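Local coordinates for protein CalS13 (Micromonospora echinospora, PDB 4ZAS) that probably acts as a pyridoxal phosphate-dependent sugar aminotransferase of the DegT/DnrJ/EryC1 family, at residues Leu291-Tyr302 with Ile382-Arg393. Numbering follows the deposited sequence.
Sequences LLRRHRENAAFY and IPVGWWLTEDDR
Leu291 lays its CD1 methyl over the five-membered ring of Trp386, a CH-pi contact 3.9 Å from the ring centroid. This packs helix 275-305 on the loop between strand 379-382 and helix 390-401, in the C-terminal part of the fold type I (aspartate aminotransferase-like) architecture of the DegT/DnrJ/EryC1 family. Trp387 CE3 sits over the Trp386 face turned from Leu291. Arg294 NE pairs with Glu290; the approach of Arg294 NH1 to Trp386 O is too short to be trusted. His295 takes Gly385 CA over the centre of its ring, 3.4 Å from the centroid. Its ND1 bonds Phe325 O, which fixes the ring's turn. His295, Trp386 and Trp387 form an aromatic cluster, and the Trp387 side chain lies about 8 Å from the bound dTDP-4-keto-6-deoxyglucose. Buried Asn298 uses both ends of its amide. Asn298 ND2 gives a fairly straight bond to Val384 O (2.9 Å), which lies in the amide plane. Asn298 OD1 accepts from Arg393 NH1 at 3.1 Å. A bend at chi3 (56°) lays the Arg393 guanidinium flat on one face of Phe301, centres 4.1 Å apart, a cation-pi stack. A leucine in place of Arg393 would probably leave Asn298 OD1 without this donor and Phe301 without its charged cover. Tyr302 has Ile382 CD1 over one ring face. Tyr302 OH donates to Pro383 O at 2.9 Å, nearly along the C=O axis.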
# COMPACT_ATOMS: atom_id res chain seq x y z
N LEU A 291 20.85 4.99 -18.39
CA LEU A 291 21.29 4.68 -17.04
C LEU A 291 21.67 3.21 -16.90
O LEU A 291 22.66 2.88 -16.27
CB LEU A 291 20.21 5.02 -16.01
CG LEU A 291 19.79 6.48 -16.04
CD1 LEU A 291 18.89 6.81 -14.86
CD2 LEU A 291 21.03 7.40 -16.11
N LEU A 292 20.87 2.34 -17.50
CA LEU A 292 21.13 0.91 -17.47
C LEU A 292 22.42 0.57 -18.21
O LEU A 292 23.18 -0.30 -17.78
CB LEU A 292 19.96 0.15 -18.08
CG LEU A 292 20.17 -1.37 -18.13
CD1 LEU A 292 20.27 -1.95 -16.70
CD2 LEU A 292 19.08 -2.04 -18.97
N ARG A 293 22.66 1.24 -19.34
CA ARG A 293 23.87 1.00 -20.13
C ARG A 293 25.11 1.33 -19.29
O ARG A 293 26.11 0.63 -19.36
CB ARG A 293 23.86 1.85 -21.40
CG ARG A 293 24.93 1.49 -22.40
CD ARG A 293 25.21 2.64 -23.38
NE ARG A 293 25.69 3.82 -22.68
CZ ARG A 293 26.96 3.99 -22.29
NH1 ARG A 293 27.86 3.04 -22.53
NH2 ARG A 293 27.32 5.09 -21.64
N ARG A 294 25.02 2.37 -18.47
CA ARG A 294 26.15 2.75 -17.63
C ARG A 294 26.38 1.72 -16.50
O ARG A 294 27.52 1.40 -16.20
CB ARG A 294 25.95 4.15 -17.04
CG ARG A 294 26.23 5.29 -18.02
CD ARG A 294 26.35 6.62 -17.27
NE ARG A 294 25.38 7.60 -17.74
CZ ARG A 294 24.92 8.60 -16.99
NH1 ARG A 294 25.35 8.75 -15.75
NH2 ARG A 294 24.02 9.44 -17.50
N HIS A 295 25.29 1.21 -15.90
CA HIS A 295 25.41 0.13 -14.91
C HIS A 295 26.22 -1.04 -15.52
O HIS A 295 27.18 -1.54 -14.92
CB HIS A 295 24.02 -0.37 -14.47
CG HIS A 295 23.41 0.36 -13.30
ND1 HIS A 295 23.24 -0.23 -12.06
CD2 HIS A 295 22.88 1.61 -13.20
CE1 HIS A 295 22.64 0.63 -11.25
NE2 HIS A 295 22.42 1.75 -11.91
N ARG A 296 25.84 -1.48 -16.72
CA ARG A 296 26.46 -2.65 -17.32
C ARG A 296 27.90 -2.41 -17.71
O ARG A 296 28.73 -3.31 -17.59
CB ARG A 296 25.67 -3.13 -18.54
CG ARG A 296 24.40 -3.84 -18.17
CD ARG A 296 23.52 -4.09 -19.35
NE ARG A 296 22.43 -4.99 -18.98
CZ ARG A 296 21.27 -5.08 -19.64
NH1 ARG A 296 21.03 -4.30 -20.69
NH2 ARG A 296 20.35 -5.93 -19.23
N GLU A 297 28.17 -1.20 -18.18
CA GLU A 297 29.52 -0.83 -18.59
C GLU A 297 30.45 -0.83 -17.38
O GLU A 297 31.58 -1.31 -17.45
CB GLU A 297 29.51 0.54 -19.28
CG GLU A 297 30.86 1.18 -19.37
CD GLU A 297 30.80 2.52 -20.06
OE1 GLU A 297 29.68 3.08 -20.20
OE2 GLU A 297 31.87 3.02 -20.46
N ASN A 298 29.96 -0.31 -16.25
CA ASN A 298 30.73 -0.31 -15.02
C ASN A 298 30.92 -1.74 -14.52
O ASN A 298 32.00 -2.08 -14.04
CB ASN A 298 30.04 0.54 -13.94
CG ASN A 298 29.95 2.02 -14.31
OD1 ASN A 298 30.73 2.51 -15.12
ND2 ASN A 298 29.02 2.75 -13.68
N ALA A 299 29.90 -2.58 -14.65
CA ALA A 299 30.02 -3.99 -14.21
C ALA A 299 31.05 -4.78 -15.03
O ALA A 299 31.83 -5.56 -14.46
CB ALA A 299 28.68 -4.68 -14.28
N ALA A 300 31.05 -4.59 -16.34
CA ALA A 300 32.01 -5.26 -17.22
C ALA A 300 33.43 -4.83 -16.86
O ALA A 300 34.37 -5.63 -16.94
CB ALA A 300 31.72 -4.96 -18.68
N PHE A 301 33.56 -3.56 -16.49
CA PHE A 301 34.84 -3.02 -16.05
C PHE A 301 35.35 -3.76 -14.81
O PHE A 301 36.50 -4.21 -14.77
CB PHE A 301 34.70 -1.52 -15.77
CG PHE A 301 35.96 -0.88 -15.33
CD1 PHE A 301 36.93 -0.54 -16.24
CD2 PHE A 301 36.19 -0.62 -13.99
CE1 PHE A 301 38.11 0.05 -15.85
CE2 PHE A 301 37.37 -0.02 -13.58
CZ PHE A 301 38.32 0.32 -14.51
N TYR A 302 34.49 -3.91 -13.81
CA TYR A 302 34.82 -4.64 -12.59
C TYR A 302 35.16 -6.11 -12.89
O TYR A 302 36.17 -6.62 -12.40
CB TYR A 302 33.66 -4.59 -11.58
CG TYR A 302 33.44 -3.25 -10.88
CD1 TYR A 302 34.47 -2.32 -10.75
CD2 TYR A 302 32.19 -2.91 -10.36
CE1 TYR A 302 34.27 -1.10 -10.12
CE2 TYR A 302 31.98 -1.70 -9.72
CZ TYR A 302 33.03 -0.80 -9.60
OH TYR A 302 32.82 0.41 -8.97
N ILE A 382 29.05 -3.40 -3.79
CA ILE A 382 29.84 -2.20 -4.02
C ILE A 382 29.15 -1.39 -5.12
O ILE A 382 28.47 -1.96 -5.98
CB ILE A 382 31.30 -2.54 -4.37
CG1 ILE A 382 31.37 -3.18 -5.76
CG2 ILE A 382 31.91 -3.45 -3.32
CD1 ILE A 382 32.75 -3.39 -6.25
N PRO A 383 29.30 -0.06 -5.10
CA PRO A 383 28.66 0.84 -6.06
C PRO A 383 29.03 0.51 -7.48
O PRO A 383 30.21 0.33 -7.74
CB PRO A 383 29.20 2.21 -5.67
CG PRO A 383 29.60 2.07 -4.26
CD PRO A 383 30.13 0.68 -4.14
N VAL A 384 28.05 0.45 -8.37
CA VAL A 384 28.29 0.11 -9.77
C VAL A 384 27.40 0.94 -10.68
O VAL A 384 27.58 0.92 -11.90
CB VAL A 384 28.06 -1.42 -10.00
CG1 VAL A 384 26.58 -1.73 -10.01
CG2 VAL A 384 28.75 -1.91 -11.29
N GLY A 385 26.47 1.70 -10.09
CA GLY A 385 25.47 2.46 -10.84
C GLY A 385 25.90 3.59 -11.78
O GLY A 385 27.09 3.86 -11.94
N TRP A 386 24.91 4.23 -12.40
CA TRP A 386 25.09 5.24 -13.45
C TRP A 386 25.75 6.55 -12.99
O TRP A 386 26.14 7.38 -13.81
CB TRP A 386 23.74 5.57 -14.11
CG TRP A 386 22.65 5.89 -13.10
CD1 TRP A 386 21.70 5.03 -12.63
CD2 TRP A 386 22.45 7.14 -12.42
NE1 TRP A 386 20.90 5.68 -11.70
CE2 TRP A 386 21.34 6.97 -11.56
CE3 TRP A 386 23.09 8.39 -12.46
CZ2 TRP A 386 20.86 7.99 -10.74
CZ3 TRP A 386 22.61 9.41 -11.64
CH2 TRP A 386 21.49 9.20 -10.80
N TRP A 387 25.85 6.76 -11.68
CA TRP A 387 26.42 8.00 -11.13
C TRP A 387 27.93 7.94 -10.97
O TRP A 387 28.57 8.94 -10.63
CB TRP A 387 25.80 8.30 -9.77
CG TRP A 387 25.96 7.14 -8.82
CD1 TRP A 387 26.98 6.94 -7.94
CD2 TRP A 387 25.08 6.01 -8.69
NE1 TRP A 387 26.79 5.77 -7.25
CE2 TRP A 387 25.63 5.17 -7.70
CE3 TRP A 387 23.89 5.63 -9.31
CZ2 TRP A 387 25.02 3.97 -7.30
CZ3 TRP A 387 23.27 4.43 -8.91
CH2 TRP A 387 23.84 3.62 -7.91
N LEU A 388 28.50 6.76 -11.20
CA LEU A 388 29.95 6.62 -11.09
C LEU A 388 30.68 7.30 -12.24
O LEU A 388 30.47 6.98 -13.41
CB LEU A 388 30.35 5.14 -11.05
CG LEU A 388 29.99 4.29 -9.84
CD1 LEU A 388 30.74 2.97 -9.92
CD2 LEU A 388 30.35 5.02 -8.59
N THR A 389 31.59 8.22 -11.91
CA THR A 389 32.47 8.77 -12.92
C THR A 389 33.57 7.78 -13.19
O THR A 389 33.79 6.85 -12.41
CB THR A 389 33.13 10.07 -12.47
OG1 THR A 389 34.06 9.77 -11.43
CG2 THR A 389 32.08 11.06 -11.99
N GLU A 390 34.26 7.98 -14.30
CA GLU A 390 35.37 7.10 -14.64
C GLU A 390 36.41 7.10 -13.51
O GLU A 390 36.92 6.06 -13.14
CB GLU A 390 35.98 7.51 -15.98
CG GLU A 390 36.78 6.39 -16.63
CD GLU A 390 37.28 6.76 -18.02
OE1 GLU A 390 36.48 6.68 -18.98
OE2 GLU A 390 38.46 7.14 -18.13
N ASP A 391 36.65 8.27 -12.92
CA ASP A 391 37.56 8.33 -11.78
C ASP A 391 36.98 7.57 -10.57
O ASP A 391 37.72 6.85 -9.90
CB ASP A 391 37.88 9.78 -11.39
CG ASP A 391 38.80 10.49 -12.39
OD1 ASP A 391 39.44 9.83 -13.23
OD2 ASP A 391 38.88 11.74 -12.31
N ASP A 392 35.67 7.71 -10.29
CA ASP A 392 35.04 6.98 -9.17
C ASP A 392 35.24 5.46 -9.26
O ASP A 392 35.56 4.79 -8.27
CB ASP A 392 33.53 7.28 -9.08
CG ASP A 392 33.21 8.71 -8.64
OD1 ASP A 392 34.05 9.34 -7.95
OD2 ASP A 392 32.08 9.20 -8.93
N ARG A 393 35.08 4.94 -10.48
CA ARG A 393 35.19 3.52 -10.80
C ARG A 393 36.63 2.99 -10.57
O ARG A 393 36.84 1.90 -10.03
CB ARG A 393 34.79 3.32 -12.26
CG ARG A 393 34.26 1.97 -12.60
CD ARG A 393 33.74 1.98 -14.04
NE ARG A 393 34.77 2.40 -14.97
CZ ARG A 393 34.57 2.59 -16.28
NH1 ARG A 393 33.36 2.42 -16.80
NH2 ARG A 393 35.60 2.96 -17.05